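Local coordinates for protein putative serine phosphatase (Pseudomonas aeruginosa, PDB 6K4E) that probably dephosphorylates phosphoserine or phosphothreonine as a magnesium-binding PP2C-type phosphatase in the SiaABC pathway that controls biofilm formation, at residues V111-H116 against T169-G174; V138-P143 against L175-R180; Q184-G189 against Y220-V225; G189-L194 against R209-D214. All blocks are in the same frame, centred on the assembly; numbering follows the deposited sequence.

Interaction 1 (V111-H116 against T169-G174); sequences VDCAGH and TNMDAG. With MG (magnesium ion), chain G; MG (magnesium ion), chain F.
Val111, Cys113, Met171 and Ala173 form the apolar face of two neighbouring antiparallel strands, covered by helices 117-138 and 143-157. The CG of Met171 sits between the backbone N and the carbonyl carbon (chi1 66°), and a bend at chi3 (60°) spreads the chain end over two partners: it crosses the Val111 side chain obliquely, SD 3.9 Å from CG1, while the methyl CE reaches Cys113 SG, also at 3.9 Å. Val111 CG2 meets Ala173 CB at 4.0 Å.

The backbones are joined at the hydrogen-bonded pair Asp112-Asp172, where Asp172 N to Asp112 O and Asp112 N to Asp172 O both measure 2.8 Å. A weak bond from Ala114 N to Asn170 O follows as the strands part.

On the opposite face, the two aspartates lie alongside each other. Asp112 OD2 and Asp172 OD2 are 4.2 Å apart, and a water donating to both probably eases their repulsion. With CG anti to the backbone N (chi1 180°), Asp112 gives one oxygen to each of two magnesium ions: OD1 at 2.2 Å to the ion also held by the carbonyls of Cys113 and Gly115, and OD2 at 2.1 Å to the ion shared with Asp238 and Asp291. One water also joins both metals. A bridging aspartate at a strand end is characteristic of the binuclear metal centre of PP2C phosphatases.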
loop_
_atom_site.group_PDB
_atom_site.type_symbol
_atom_site.label_atom_id
_atom_site.label_comp_id
_atom_site.label_asym_id
_atom_site.label_seq_id
_atom_site.Cartn_x
_atom_site.Cartn_y
_atom_site.Cartn_z
ATOM N N VAL B 111 -10.425 -0.092 -10.283
ATOM C CA VAL B 111 -9.777 -1.315 -9.793
ATOM C C VAL B 111 -10.560 -1.791 -8.585
ATOM O O VAL B 111 -10.933 -0.976 -7.755
ATOM C CB VAL B 111 -8.256 -1.112 -9.427
ATOM C CG1 VAL B 111 -7.623 -2.418 -8.985
ATOM C CG2 VAL B 111 -7.447 -0.511 -10.578
ATOM N N ASP B 112 -10.790 -3.104 -8.479
ATOM C CA ASP B 112 -11.448 -3.707 -7.317
ATOM C C ASP B 112 -10.465 -4.756 -6.857
ATOM O O ASP B 112 -10.292 -5.766 -7.551
ATOM C CB ASP B 112 -12.811 -4.348 -7.709
ATOM C CG ASP B 112 -13.578 -5.012 -6.562
ATOM O OD1 ASP B 112 -13.016 -5.111 -5.449
ATOM O OD2 ASP B 112 -14.779 -5.372 -6.763
ATOM N N CYS B 113 -9.732 -4.462 -5.748
ATOM C CA CYS B 113 -8.748 -5.357 -5.137
ATOM C C CYS B 113 -9.464 -6.385 -4.289
ATOM O O CYS B 113 -10.508 -6.070 -3.739
ATOM C CB CYS B 113 -7.759 -4.567 -4.285
ATOM S SG CYS B 113 -6.791 -3.352 -5.196
ATOM N N ALA B 114 -8.849 -7.555 -4.079
ATOM C CA ALA B 114 -9.403 -8.616 -3.233
ATOM C C ALA B 114 -9.781 -8.065 -1.865
ATOM O O ALA B 114 -9.003 -7.332 -1.258
ATOM C CB ALA B 114 -8.407 -9.739 -3.087
ATOM N N GLY B 115 -10.997 -8.342 -1.445
ATOM C CA GLY B 115 -11.512 -7.882 -0.164
ATOM C C GLY B 115 -12.062 -6.467 -0.155
ATOM O O GLY B 115 -12.157 -5.786 -1.186
ATOM N N HIS B 116 -12.475 -6.047 1.018
ATOM C CA HIS B 116 -12.971 -4.710 1.281
ATOM C C HIS B 116 -12.418 -4.383 2.673
ATOM O O HIS B 116 -11.627 -5.170 3.192
ATOM C CB HIS B 116 -14.508 -4.661 1.218
ATOM C CG HIS B 116 -15.169 -5.683 2.081
ATOM N ND1 HIS B 116 -15.326 -5.464 3.441
ATOM C CD2 HIS B 116 -15.655 -6.909 1.786
ATOM C CE1 HIS B 116 -15.906 -6.547 3.921
ATOM N NE2 HIS B 116 -16.121 -7.445 2.966
ATOM N N THR B 169 -5.197 -12.298 -3.329
ATOM C CA THR B 169 -4.427 -11.143 -3.808
ATOM C C THR B 169 -4.772 -10.719 -5.234
ATOM O O THR B 169 -4.100 -9.846 -5.804
ATOM C CB THR B 169 -2.914 -11.421 -3.693
ATOM O OG1 THR B 169 -2.565 -12.514 -4.547
ATOM C CG2 THR B 169 -2.460 -11.673 -2.266
ATOM N N ASN B 170 -5.782 -11.362 -5.824
ATOM C CA ASN B 170 -6.245 -11.050 -7.163
ATOM C C ASN B 170 -7.060 -9.727 -7.182
ATOM O O ASN B 170 -7.501 -9.235 -6.135
ATOM C CB ASN B 170 -7.018 -12.223 -7.753
ATOM C CG ASN B 170 -8.301 -12.596 -7.046
ATOM O OD1 ASN B 170 -8.497 -12.345 -5.852
ATOM N ND2 ASN B 170 -9.201 -13.244 -7.765
ATOM N N MET B 171 -7.166 -9.113 -8.357
ATOM C CA MET B 171 -7.878 -7.858 -8.525
ATOM C C MET B 171 -8.508 -7.722 -9.880
ATOM O O MET B 171 -7.998 -8.247 -10.869
ATOM C CB MET B 171 -6.991 -6.645 -8.201
ATOM C CG MET B 171 -5.834 -6.431 -9.153
ATOM S SD MET B 171 -4.755 -5.043 -8.730
ATOM C CE MET B 171 -4.229 -5.569 -7.156
ATOM N N ASP B 172 -9.649 -7.041 -9.907
ATOM C CA ASP B 172 -10.364 -6.725 -11.124
ATOM C C ASP B 172 -9.931 -5.328 -11.499
ATOM O O ASP B 172 -9.630 -4.543 -10.612
ATOM C CB ASP B 172 -11.873 -6.735 -10.869
ATOM C CG ASP B 172 -12.421 -8.048 -10.347
ATOM O OD1 ASP B 172 -11.736 -9.087 -10.524
ATOM O OD2 ASP B 172 -13.583 -8.048 -9.832
ATOM N N ALA B 173 -9.869 -5.025 -12.794
ATOM C CA ALA B 173 -9.530 -3.707 -13.322
ATOM C C ALA B 173 -10.043 -3.507 -14.724
ATOM O O ALA B 173 -10.116 -4.449 -15.501
ATOM C CB ALA B 173 -8.028 -3.437 -13.264
ATOM N N GLY B 174 -10.462 -2.287 -15.001
ATOM C CA GLY B 174 -10.920 -1.865 -16.312
ATOM C C GLY B 174 -10.135 -0.609 -16.603
ATOM O O GLY B 174 -10.216 0.340 -15.828
HETATM MG MG MG G . -12.882 -5.852 -3.338
HETATM MG MG MG F . -16.288 -5.647 -5.274
HETATM O O HOH W 1 -15.357 -5.286 -9.562
HETATM O O HOH W 2 -16.433 -3.385 -5.489
HETATM O O HOH W 3 -15.157 -5.823 -3.503
HETATM O O HOH W 4 -15.925 -7.679 -5.312
HETATM O O HOH W 5 -13.472 -3.779 -3.040
HETATM O O HOH W 6 -13.074 -7.580 -4.430
#

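Interaction 2 (V138-P143 against L175-R180); sequences VGSRDP and LVWVDR
The turn between helices 117-138 and 143-157 lays Arg141 and Pro143 against Trp177, on the helix-covered face of strand 171-179. Arg141 meets the ring through its aliphatic part. Its CG stands 3.5 Å from the centroid of the six-membered ring of Trp177 and only 9° off the ring normal, a CH-pi contact over the middle of the face. The extended chain runs alongside the indole, pointing the same way, and brings Arg141 NE to 3.5 Å from Trp177 CH2. The guanidinium does not stack: its plane is turned 72° from that of the ring, and NH2 is engaged in a salt bridge with Asp104.

The opposite face of the indole receives Asp179 N, offset toward the rim, and in the ring plane NE1 makes a weak but fairly straight hydrogen bond to Asp179 OD2 (3.4 Å, 164°). The indole is thus sandwiched between Arg141 and its own strand, with a weak bond at its edge. Ser140 adds its carbonyl O, obliquely placed 3.2 Å from Trp177 CE3, while its hydroxyl is bonded to Gln102.

This is the helix-on-sheet layer of the PP2C fold, where one helix hands over to the next. Asp142 is the N-cap of the second helix, its OD1 accepting from Ala145 N and also from Asn222 ND2. Pro143, the first residue of that helix, turns toward the strand: CB lies 3.4 Å from Leu175 O, and CG packs at 3.9 Å on Trp177 CB, the two side chains crossing at about a right angle.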
loop_
_atom_site.group_PDB
_atom_site.type_symbol
_atom_site.label_atom_id
_atom_site.label_comp_id
_atom_site.label_asym_id
_atom_site.label_seq_id
_atom_site.Cartn_x
_atom_site.Cartn_y
_atom_site.Cartn_z
ATOM N N VAL B 138 5.484 1.106 -19.588
ATOM C CA VAL B 138 4.943 0.885 -20.943
ATOM C C VAL B 138 4.184 2.084 -21.561
ATOM O O VAL B 138 3.756 1.996 -22.716
ATOM C CB VAL B 138 4.080 -0.406 -21.025
ATOM C CG1 VAL B 138 4.911 -1.651 -20.739
ATOM C CG2 VAL B 138 2.846 -0.339 -20.129
ATOM N N GLY B 139 4.008 3.162 -20.803
ATOM C CA GLY B 139 3.253 4.321 -21.265
ATOM C C GLY B 139 1.808 4.227 -20.825
ATOM O O GLY B 139 1.396 3.208 -20.263
ATOM N N SER B 140 1.028 5.285 -21.075
ATOM C CA SER B 140 -0.358 5.346 -20.638
ATOM C C SER B 140 -1.372 5.044 -21.755
ATOM O O SER B 140 -2.582 5.094 -21.530
ATOM C CB SER B 140 -0.624 6.706 -20.006
ATOM O OG SER B 140 -0.294 7.728 -20.933
ATOM N N ARG B 141 -0.873 4.641 -22.930
ATOM C CA ARG B 141 -1.662 4.422 -24.138
ATOM C C ARG B 141 -1.987 2.959 -24.463
ATOM O O ARG B 141 -2.784 2.707 -25.370
ATOM C CB ARG B 141 -0.960 5.107 -25.327
ATOM C CG ARG B 141 -0.685 6.575 -24.993
ATOM C CD ARG B 141 -0.139 7.433 -26.124
ATOM N NE ARG B 141 -0.081 8.840 -25.709
ATOM C CZ ARG B 141 0.928 9.384 -25.029
ATOM N NH1 ARG B 141 1.980 8.647 -24.680
ATOM N NH2 ARG B 141 0.891 10.667 -24.691
ATOM N N ASP B 142 -1.460 2.008 -23.690
ATOM C CA ASP B 142 -1.708 0.609 -23.975
ATOM C C ASP B 142 -2.299 -0.060 -22.730
ATOM O O ASP B 142 -1.529 -0.596 -21.928
ATOM C CB ASP B 142 -0.381 -0.045 -24.440
ATOM C CG ASP B 142 -0.451 -1.451 -25.015
ATOM O OD1 ASP B 142 -1.450 -2.159 -24.750
ATOM O OD2 ASP B 142 0.538 -1.880 -25.645
ATOM N N PRO B 143 -3.658 -0.059 -22.562
ATOM C CA PRO B 143 -4.268 -0.654 -21.355
ATOM C C PRO B 143 -3.892 -2.112 -21.077
ATOM O O PRO B 143 -3.602 -2.444 -19.935
ATOM C CB PRO B 143 -5.772 -0.464 -21.594
ATOM C CG PRO B 143 -5.847 0.729 -22.464
ATOM C CD PRO B 143 -4.696 0.563 -23.410
ATOM N N LEU B 175 -9.308 -0.633 -17.645
ATOM C CA LEU B 175 -8.459 0.490 -18.034
ATOM C C LEU B 175 -8.769 0.926 -19.430
ATOM O O LEU B 175 -8.838 0.095 -20.323
ATOM C CB LEU B 175 -6.983 0.087 -17.998
ATOM C CG LEU B 175 -6.223 0.298 -16.726
ATOM C CD1 LEU B 175 -4.850 -0.193 -16.910
ATOM C CD2 LEU B 175 -6.152 1.779 -16.359
ATOM N N VAL B 176 -8.872 2.232 -19.641
ATOM C CA VAL B 176 -9.196 2.795 -20.944
ATOM C C VAL B 176 -8.209 3.890 -21.361
ATOM O O VAL B 176 -7.997 4.842 -20.609
ATOM C CB VAL B 176 -10.655 3.336 -20.924
ATOM C CG1 VAL B 176 -11.005 4.065 -22.211
ATOM C CG2 VAL B 176 -11.681 2.234 -20.637
ATOM N N TRP B 177 -7.673 3.799 -22.582
ATOM C CA TRP B 177 -6.893 4.889 -23.147
ATOM C C TRP B 177 -7.835 5.601 -24.149
ATOM O O TRP B 177 -8.237 5.001 -25.146
ATOM C CB TRP B 177 -5.578 4.420 -23.829
ATOM C CG TRP B 177 -5.014 5.456 -24.757
ATOM C CD1 TRP B 177 -5.030 5.419 -26.116
ATOM C CD2 TRP B 177 -4.453 6.730 -24.396
ATOM N NE1 TRP B 177 -4.458 6.561 -26.626
ATOM C CE2 TRP B 177 -4.131 7.400 -25.597
ATOM C CE3 TRP B 177 -4.127 7.347 -23.175
ATOM C CZ2 TRP B 177 -3.566 8.682 -25.613
ATOM C CZ3 TRP B 177 -3.542 8.602 -23.194
ATOM C CH2 TRP B 177 -3.276 9.260 -24.402
ATOM N N VAL B 178 -8.235 6.844 -23.835
ATOM C CA VAL B 178 -9.094 7.677 -24.685
ATOM C C VAL B 178 -8.174 8.503 -25.550
ATOM O O VAL B 178 -7.548 9.431 -25.052
ATOM C CB VAL B 178 -10.049 8.583 -23.863
ATOM C CG1 VAL B 178 -10.887 9.504 -24.763
ATOM C CG2 VAL B 178 -10.939 7.748 -22.959
ATOM N N ASP B 179 -8.020 8.128 -26.809
ATOM C CA ASP B 179 -7.143 8.860 -27.713
ATOM C C ASP B 179 -7.981 9.909 -28.452
ATOM O O ASP B 179 -8.551 9.622 -29.489
ATOM C CB ASP B 179 -6.440 7.876 -28.666
ATOM C CG ASP B 179 -5.293 8.440 -29.451
ATOM O OD1 ASP B 179 -5.341 9.649 -29.799
ATOM O OD2 ASP B 179 -4.398 7.661 -29.817
ATOM N N ARG B 180 -8.073 11.118 -27.901
ATOM C CA ARG B 180 -8.872 12.205 -28.480
ATOM C C ARG B 180 -8.392 12.631 -29.875
ATOM O O ARG B 180 -9.217 12.780 -30.780
ATOM C CB ARG B 180 -8.952 13.395 -27.507
ATOM C CG ARG B 180 -9.714 13.069 -26.201
ATOM C CD ARG B 180 -9.215 13.847 -24.996
ATOM N NE ARG B 180 -9.570 15.265 -25.076
ATOM C CZ ARG B 180 -8.716 16.244 -25.364
ATOM N NH1 ARG B 180 -7.431 15.974 -25.580
ATOM N NH2 ARG B 180 -9.136 17.501 -25.427
#

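Interaction 3 (Q184-G189 against Y220-V225); sequences QLAFAG and YRNIEV
Gln184 brushes the carbonyl of Val225, its CB 3.5 Å from Val225 O, at the start of an antiparallel strand pair. Leu185 makes reciprocal hydrogen bonds with Val225. The one from Leu185 N to Val225 O (3.0 Å) is almost straight at 175°. Their side chains lie side by side and point the same way, Leu185 CD2 reaching Val225 CG2 at 3.8 Å.

Ala186, on the other face of the sheet, receives the aliphatic CG of Glu224 on its CB at 4.0 Å. Phe187 repeats the reciprocal pairing with Ile223, Ile223 N lying 2.8 Å from Phe187 O. The ring, placed by CG anti to the backbone N (chi1 163°), touches Ile223 CD1 through CD2 at 4.3 Å, obliquely. Ala188 CB packs 3.4 Å from Asn222 OD1, which also accepts from Ala144 N. At Gly189 a water takes over from direct pairing, donating to Arg221 O and weakly accepting from Gly189 N.

Backbone bonds thus set the register, while the side-chain chemistry divides by face: Leu185, Phe187, Ile223 and Val225 turn apolar surface to the opposing sheet, at Leu194 and Leu205, whereas Ala186, Ala188 and Asn222 meet Pro143 of helix 143-157 and Glu224 is exposed.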
loop_
_atom_site.group_PDB
_atom_site.type_symbol
_atom_site.label_atom_id
_atom_site.label_comp_id
_atom_site.label_asym_id
_atom_site.label_seq_id
_atom_site.Cartn_x
_atom_site.Cartn_y
_atom_site.Cartn_z
ATOM N N GLN B 184 -10.187 7.478 -31.111
ATOM C CA GLN B 184 -10.387 6.056 -30.857
ATOM C C GLN B 184 -10.026 5.723 -29.435
ATOM O O GLN B 184 -9.245 6.414 -28.794
ATOM C CB GLN B 184 -9.752 5.113 -31.912
ATOM C CG GLN B 184 -8.283 4.786 -31.829
ATOM C CD GLN B 184 -7.988 3.600 -32.731
ATOM O OE1 GLN B 184 -7.422 2.585 -32.315
ATOM N NE2 GLN B 184 -8.414 3.677 -33.978
ATOM N N LEU B 185 -10.682 4.705 -28.917
ATOM C CA LEU B 185 -10.566 4.282 -27.532
ATOM C C LEU B 185 -9.988 2.877 -27.476
ATOM O O LEU B 185 -10.336 2.043 -28.311
ATOM C CB LEU B 185 -12.007 4.297 -26.983
ATOM C CG LEU B 185 -12.273 4.026 -25.533
ATOM C CD1 LEU B 185 -13.389 4.935 -25.033
ATOM C CD2 LEU B 185 -12.656 2.560 -25.316
ATOM N N ALA B 186 -9.097 2.617 -26.493
ATOM C CA ALA B 186 -8.564 1.276 -26.306
ATOM C C ALA B 186 -8.962 0.860 -24.907
ATOM O O ALA B 186 -8.770 1.631 -23.979
ATOM C CB ALA B 186 -7.046 1.274 -26.462
ATOM N N PHE B 187 -9.575 -0.306 -24.759
ATOM C CA PHE B 187 -10.001 -0.808 -23.453
ATOM C C PHE B 187 -9.448 -2.202 -23.188
ATOM O O PHE B 187 -9.438 -3.044 -24.078
ATOM C CB PHE B 187 -11.561 -0.827 -23.342
ATOM C CG PHE B 187 -12.098 -1.686 -22.207
ATOM C CD1 PHE B 187 -11.939 -1.298 -20.874
ATOM C CD2 PHE B 187 -12.699 -2.909 -22.465
ATOM C CE1 PHE B 187 -12.372 -2.131 -19.830
ATOM C CE2 PHE B 187 -13.142 -3.721 -21.422
ATOM C CZ PHE B 187 -12.993 -3.322 -20.122
ATOM N N ALA B 188 -9.018 -2.453 -21.961
ATOM C CA ALA B 188 -8.590 -3.790 -21.533
ATOM C C ALA B 188 -9.052 -3.973 -20.106
ATOM O O ALA B 188 -8.866 -3.081 -19.294
ATOM C CB ALA B 188 -7.081 -3.954 -21.644
ATOM N N GLY B 189 -9.691 -5.098 -19.830
ATOM C CA GLY B 189 -10.234 -5.380 -18.508
ATOM C C GLY B 189 -10.090 -6.801 -18.013
ATOM O O GLY B 189 -10.068 -7.742 -18.804
ATOM N N TYR B 220 -3.642 -10.318 -21.597
ATOM C CA TYR B 220 -4.596 -9.263 -21.937
ATOM C C TYR B 220 -4.393 -8.674 -23.317
ATOM O O TYR B 220 -3.265 -8.572 -23.809
ATOM C CB TYR B 220 -4.624 -8.171 -20.851
ATOM C CG TYR B 220 -5.018 -8.742 -19.507
ATOM C CD1 TYR B 220 -6.307 -9.219 -19.281
ATOM C CD2 TYR B 220 -4.079 -8.891 -18.490
ATOM C CE1 TYR B 220 -6.658 -9.813 -18.072
ATOM C CE2 TYR B 220 -4.426 -9.459 -17.263
ATOM C CZ TYR B 220 -5.718 -9.924 -17.062
ATOM O OH TYR B 220 -6.088 -10.502 -15.873
ATOM N N ARG B 221 -5.525 -8.324 -23.944
ATOM C CA ARG B 221 -5.631 -7.740 -25.274
ATOM C C ARG B 221 -6.532 -6.497 -25.189
ATOM O O ARG B 221 -7.432 -6.441 -24.352
ATOM C CB ARG B 221 -6.215 -8.799 -26.234
ATOM C CG ARG B 221 -6.334 -8.374 -27.703
ATOM C CD ARG B 221 -7.122 -9.364 -28.562
ATOM N NE ARG B 221 -8.506 -9.542 -28.105
ATOM C CZ ARG B 221 -9.530 -8.774 -28.466
ATOM N NH1 ARG B 221 -9.346 -7.754 -29.298
ATOM N NH2 ARG B 221 -10.746 -9.015 -27.994
ATOM N N ASN B 222 -6.255 -5.487 -26.022
ATOM C CA ASN B 222 -7.051 -4.273 -26.114
ATOM C C ASN B 222 -8.200 -4.442 -27.101
ATOM O O ASN B 222 -8.055 -5.092 -28.134
ATOM C CB ASN B 222 -6.186 -3.110 -26.559
ATOM C CG ASN B 222 -5.194 -2.698 -25.522
ATOM O OD1 ASN B 222 -5.504 -2.656 -24.341
ATOM N ND2 ASN B 222 -3.975 -2.416 -25.939
ATOM N N ILE B 223 -9.334 -3.832 -26.769
ATOM C CA ILE B 223 -10.503 -3.767 -27.611
ATOM C C ILE B 223 -10.523 -2.319 -28.048
ATOM O O ILE B 223 -10.657 -1.420 -27.219
ATOM C CB ILE B 223 -11.786 -4.198 -26.861
ATOM C CG1 ILE B 223 -11.690 -5.692 -26.449
ATOM C CG2 ILE B 223 -13.045 -3.916 -27.725
ATOM C CD1 ILE B 223 -12.656 -6.113 -25.319
ATOM N N GLU B 224 -10.400 -2.104 -29.341
ATOM C CA GLU B 224 -10.330 -0.760 -29.882
ATOM C C GLU B 224 -11.550 -0.405 -30.651
ATOM O O GLU B 224 -11.888 -1.068 -31.628
ATOM C CB GLU B 224 -9.058 -0.551 -30.701
ATOM C CG GLU B 224 -7.786 -0.694 -29.893
ATOM C CD GLU B 224 -6.559 -0.739 -30.773
ATOM O OE1 GLU B 224 -6.248 -1.829 -31.305
ATOM O OE2 GLU B 224 -5.929 0.326 -30.959
ATOM N N VAL B 225 -12.228 0.640 -30.186
ATOM C CA VAL B 225 -13.450 1.124 -30.786
ATOM C C VAL B 225 -13.310 2.544 -31.313
ATOM O O VAL B 225 -12.569 3.326 -30.724
ATOM C CB VAL B 225 -14.693 0.971 -29.866
ATOM C CG1 VAL B 225 -15.107 -0.500 -29.726
ATOM C CG2 VAL B 225 -14.495 1.644 -28.506
HETATM O O HOH W 7 -9.470 -7.228 -22.385
#

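Interaction 4 (G189-L194 against R209-D214); sequences GAKISL and RRAIGD
The peptide joining Arg209 to Arg210 is the flat group here, and Lys191 lays its CG and CD over one face of it, CG 3.7 Å from Arg209 O. The next peptide, Arg210 to Ala211, is met from beyond its oxygen instead: Ala190 CB comes to 3.2 Å from Arg210 O, which also takes a hydrogen bond from the hydroxyl of Tyr220. Lys191 CD goes on to Ala211, lying 3.9 Å from its CB. The lysine chain, bent at chi3 (69°), runs past Asp172 OD1, with which NZ makes a long, weak ion pair.

Strand 184-190 ends here, and the chain leaves for strand 194-197 in the other sheet of the PP2C beta sandwich. Lys191 has positive phi (67°) at this departure. The loop residue Ile212 continues the backbone pairing along strand 171-179, bonding to Met171 where Ala190 bonds to Ala173. Ala190 and Ile212 also meet directly: Ala190 CB touches Ile212 CG1 at 3.8 Å and Ile212 CD1 at 3.9 Å. Ile212 packs further onto Met171 and Ala173, on the apolar side of the sheet, while the side chains of the exposed Arg209 and Arg210 set out away from segment 189-194.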
loop_
_atom_site.group_PDB
_atom_site.type_symbol
_atom_site.label_atom_id
_atom_site.label_comp_id
_atom_site.label_asym_id
_atom_site.label_seq_id
_atom_site.Cartn_x
_atom_site.Cartn_y
_atom_site.Cartn_z
ATOM N N GLY B 189 -9.691 -5.098 -19.830
ATOM C CA GLY B 189 -10.234 -5.380 -18.508
ATOM C C GLY B 189 -10.090 -6.801 -18.013
ATOM O O GLY B 189 -10.068 -7.742 -18.804
ATOM N N ALA B 190 -9.945 -6.951 -16.689
ATOM C CA ALA B 190 -9.902 -8.233 -15.990
ATOM C C ALA B 190 -11.114 -8.205 -15.048
ATOM O O ALA B 190 -11.081 -7.498 -14.044
ATOM C CB ALA B 190 -8.613 -8.357 -15.194
ATOM N N LYS B 191 -12.232 -8.824 -15.474
ATOM C CA LYS B 191 -13.492 -8.953 -14.746
ATOM C C LYS B 191 -14.214 -7.616 -14.556
ATOM O O LYS B 191 -15.040 -7.488 -13.643
ATOM C CB LYS B 191 -13.299 -9.703 -13.411
ATOM C CG LYS B 191 -13.030 -11.214 -13.591
ATOM C CD LYS B 191 -12.781 -11.961 -12.292
ATOM C CE LYS B 191 -13.986 -12.091 -11.391
ATOM N NZ LYS B 191 -13.589 -12.569 -10.039
ATOM N N ILE B 192 -13.901 -6.627 -15.423
ATOM C CA ILE B 192 -14.525 -5.297 -15.443
ATOM C C ILE B 192 -14.828 -4.937 -16.882
ATOM O O ILE B 192 -14.012 -5.182 -17.770
ATOM C CB ILE B 192 -13.781 -4.180 -14.635
ATOM C CG1 ILE B 192 -14.039 -4.409 -13.101
ATOM C CG2 ILE B 192 -14.265 -2.728 -15.054
ATOM C CD1 ILE B 192 -13.477 -3.495 -12.194
ATOM N N SER B 193 -16.042 -4.428 -17.107
ATOM C CA SER B 193 -16.543 -4.061 -18.431
ATOM C C SER B 193 -16.536 -2.571 -18.628
ATOM O O SER B 193 -16.644 -1.807 -17.660
ATOM C CB SER B 193 -17.986 -4.540 -18.602
ATOM O OG SER B 193 -18.129 -5.928 -18.359
ATOM N N LEU B 194 -16.466 -2.155 -19.885
ATOM C CA LEU B 194 -16.653 -0.770 -20.259
ATOM C C LEU B 194 -18.050 -0.684 -20.890
ATOM O O LEU B 194 -18.339 -1.384 -21.848
ATOM C CB LEU B 194 -15.574 -0.256 -21.218
ATOM C CG LEU B 194 -15.786 1.176 -21.757
ATOM C CD1 LEU B 194 -15.520 2.217 -20.709
ATOM C CD2 LEU B 194 -14.915 1.424 -22.910
ATOM N N ARG B 209 -12.451 -12.956 -18.318
ATOM C CA ARG B 209 -13.072 -13.666 -17.196
ATOM C C ARG B 209 -12.049 -14.001 -16.088
ATOM O O ARG B 209 -12.420 -14.574 -15.062
ATOM C CB ARG B 209 -13.874 -14.904 -17.669
ATOM C CG ARG B 209 -15.172 -14.518 -18.377
ATOM C CD ARG B 209 -16.246 -15.595 -18.348
ATOM N NE ARG B 209 -17.468 -15.111 -17.708
ATOM C CZ ARG B 209 -18.505 -14.591 -18.356
ATOM N NH1 ARG B 209 -18.493 -14.507 -19.681
ATOM N NH2 ARG B 209 -19.564 -14.157 -17.686
ATOM N N ARG B 210 -10.786 -13.578 -16.268
ATOM C CA ARG B 210 -9.697 -13.820 -15.327
ATOM C C ARG B 210 -9.321 -12.558 -14.610
ATOM O O ARG B 210 -9.111 -11.531 -15.247
ATOM C CB ARG B 210 -8.453 -14.369 -16.056
ATOM C CG ARG B 210 -8.729 -15.597 -16.936
ATOM C CD ARG B 210 -7.631 -15.904 -17.957
ATOM N NE ARG B 210 -7.300 -14.780 -18.849
ATOM C CZ ARG B 210 -7.987 -14.434 -19.936
ATOM N NH1 ARG B 210 -9.089 -15.094 -20.275
ATOM N NH2 ARG B 210 -7.585 -13.415 -20.684
ATOM N N ALA B 211 -9.205 -12.633 -13.282
ATOM C CA ALA B 211 -8.753 -11.507 -12.467
ATOM C C ALA B 211 -7.240 -11.386 -12.592
ATOM O O ALA B 211 -6.564 -12.352 -12.975
ATOM C CB ALA B 211 -9.122 -11.733 -11.012
ATOM N N ILE B 212 -6.707 -10.188 -12.287
ATOM C CA ILE B 212 -5.270 -9.934 -12.301
ATOM C C ILE B 212 -4.634 -10.725 -11.125
ATOM O O ILE B 212 -5.030 -10.539 -9.984
ATOM C CB ILE B 212 -4.985 -8.409 -12.210
ATOM C CG1 ILE B 212 -5.294 -7.701 -13.534
ATOM C CG2 ILE B 212 -3.549 -8.117 -11.742
ATOM C CD1 ILE B 212 -5.814 -6.381 -13.375
ATOM N N GLY B 213 -3.642 -11.560 -11.412
ATOM C CA GLY B 213 -2.935 -12.314 -10.379
ATOM C C GLY B 213 -3.608 -13.613 -9.997
ATOM O O GLY B 213 -4.279 -13.686 -8.959
ATOM N N ASP B 214 -3.420 -14.649 -10.843
ATOM C CA ASP B 214 -3.992 -15.986 -10.680
ATOM C C ASP B 214 -2.911 -17.063 -10.706
ATOM O O ASP B 214 -1.823 -16.863 -10.171
ATOM C CB ASP B 214 -5.030 -16.254 -11.790
ATOM C CG ASP B 214 -6.424 -15.703 -11.542
ATOM O OD1 ASP B 214 -6.555 -14.724 -10.770
ATOM O OD2 ASP B 214 -7.385 -16.237 -12.136
#

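Overall arrangement
Interactions 1 and 3 are strand pairings in one five-stranded antiparallel sheet. Interaction 1 lies deep in the sheet and turns carboxylates to the metals, whereas interaction 3 is at the edge, partly exposed and metal-free. Interaction 2 shares strand 171-179 with interaction 1, about 20 Å away between centres; it is a buried contact made by the turn between the helices, with ring and proline packing in place of backbone bonds. Asp142 and Asn222 tie it to interaction 3. Interaction 4, nested within the loop closed by interaction 3 and sharing Gly189 with it, has no direct hydrogen bond between its segments. It borders interaction 1 through the Met171-Ile212 and Ala173-Ala190 backbone bonds and is partly exposed, through Lys191 and the two arginines.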